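Local coordinates for protein probable M18 family aminopeptidase 1 (Thermotoga maritima, PDB 2GLF) that probably acts as a metal-dependent aminopeptidase of the M18 family, removing residues from the N-termini of peptides, at residues Pro419-Leu422 with Phe428-Ser431. Sequence-based numbering, arbitrary orientation.
Sequences PALL and FEIS
The carbonyl oxygen of Ile430 accepts the N-H of Leu422 (N to O 2.9 Å), a nearly straight bond with 166° at the hydrogen, and also lies 3.3 Å from CA of Leu421 in a CA-H...O contact. In return, N of Ile430 donates to O of Leu422 at 3.0 Å. The two bonds close the ring of an antiparallel hydrogen-bonded pair, a single bridge between Leu422 and Ile430.

Side chains meet on two faces of this bridge. On one, CB of Leu422 lies 3.6 Å from the CG2 branch of Ile430, and Leu347 and Ala330 also touch Leu422; Ile187 and Thr160 of a second subunit pack on Leu422 and Ile430, respectively. On the other, Leu421 has CG beside its backbone N and anti to the carbonyl carbon (chi1 -59°), which carries its two methyls across to the 428-431 segment. There the CD1 methyl crosses the end of the Glu429 chain at a slant, 3.8 Å from OE1 of Glu429. Glu429 extends its chain beyond CG, and its OE2 takes the backbone N-H of His425, with a weak bond from Asp249 N to OE1.

His425 ligates one manganese ion and Asp249 both; a manganese lies about 6 Å from the side chain of Glu429, whose carboxylate probably helps to hold the backbone of His425 and, more weakly, that of Asp249. The bridge thus joins the 419-422 segment, which lies on strand 414-421 of the mixed sheet, to strand 429-432 of a small antiparallel sheet, closing the loop that presents His425 to the dinuclear metal centre characteristic of M18 aminopeptidases.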
loop_
_atom_site.group_PDB
_atom_site.type_symbol
_atom_site.label_atom_id
_atom_site.label_comp_id
_atom_site.label_asym_id
_atom_site.label_seq_id
_atom_site.Cartn_x
_atom_site.Cartn_y
_atom_site.Cartn_z
ATOM N N PRO A 419 41.881 -9.950 -15.550
ATOM C CA PRO A 419 42.008 -9.412 -14.192
ATOM C C PRO A 419 40.667 -8.989 -13.559
ATOM O O PRO A 419 39.650 -8.855 -14.253
ATOM C CB PRO A 419 42.970 -8.243 -14.387
ATOM C CG PRO A 419 42.552 -7.710 -15.713
ATOM C CD PRO A 419 42.354 -8.972 -16.547
ATOM N N ALA A 420 40.679 -8.788 -12.241
ATOM C CA ALA A 420 39.489 -8.378 -11.501
ATOM C C ALA A 420 39.482 -6.865 -11.317
ATOM O O ALA A 420 40.520 -6.272 -11.019
ATOM C CB ALA A 420 39.458 -9.067 -10.142
ATOM N N LEU A 421 38.319 -6.240 -11.490
ATOM C CA LEU A 421 38.215 -4.787 -11.342
ATOM C C LEU A 421 37.229 -4.342 -10.269
ATOM O O LEU A 421 36.286 -5.052 -9.925
ATOM C CB LEU A 421 37.787 -4.118 -12.656
ATOM C CG LEU A 421 38.580 -4.251 -13.946
ATOM C CD1 LEU A 421 37.936 -3.365 -14.983
ATOM C CD2 LEU A 421 40.021 -3.851 -13.733
ATOM N N LEU A 422 37.461 -3.136 -9.768
ATOM C CA LEU A 422 36.608 -2.522 -8.771
ATOM C C LEU A 422 35.942 -1.344 -9.474
ATOM O O LEU A 422 36.605 -0.573 -10.151
ATOM C CB LEU A 422 37.456 -2.045 -7.596
ATOM C CG LEU A 422 37.314 -2.833 -6.289
ATOM C CD1 LEU A 422 37.202 -4.316 -6.569
ATOM C CD2 LEU A 422 38.496 -2.531 -5.390
ATOM N N PHE A 428 35.946 5.760 -13.696
ATOM C CA PHE A 428 37.287 5.580 -13.140
ATOM C C PHE A 428 37.411 4.186 -12.515
ATOM O O PHE A 428 37.328 4.030 -11.293
ATOM C CB PHE A 428 37.548 6.668 -12.076
ATOM C CG PHE A 428 39.009 6.894 -11.761
ATOM C CD1 PHE A 428 39.858 7.477 -12.698
ATOM C CD2 PHE A 428 39.535 6.535 -10.518
ATOM C CE1 PHE A 428 41.207 7.702 -12.400
ATOM C CE2 PHE A 428 40.888 6.758 -10.215
ATOM C CZ PHE A 428 41.720 7.342 -11.158
ATOM N N GLU A 429 37.606 3.173 -13.355
ATOM C CA GLU A 429 37.741 1.801 -12.872
ATOM C C GLU A 429 39.092 1.593 -12.196
ATOM O O GLU A 429 40.053 2.306 -12.470
ATOM C CB GLU A 429 37.572 0.817 -14.031
ATOM C CG GLU A 429 36.270 1.009 -14.791
ATOM C CD GLU A 429 36.152 0.109 -16.007
ATOM O OE1 GLU A 429 37.157 -0.041 -16.737
ATOM O OE2 GLU A 429 35.050 -0.435 -16.247
ATOM N N ILE A 430 39.152 0.610 -11.305
ATOM C CA ILE A 430 40.370 0.301 -10.567
ATOM C C ILE A 430 40.820 -1.145 -10.806
ATOM O O ILE A 430 40.013 -2.079 -10.752
ATOM C CB ILE A 430 40.160 0.534 -9.029
ATOM C CG1 ILE A 430 40.855 1.819 -8.582
ATOM C CG2 ILE A 430 40.743 -0.612 -8.227
ATOM C CD1 ILE A 430 40.286 3.065 -9.158
ATOM N N SER A 431 42.113 -1.315 -11.074
ATOM C CA SER A 431 42.704 -2.629 -11.295
ATOM C C SER A 431 44.032 -2.667 -10.550
ATOM O O SER A 431 44.548 -1.630 -10.147
ATOM C CB SER A 431 42.955 -2.865 -12.783
ATOM O OG SER A 431 43.973 -2.006 -13.264
#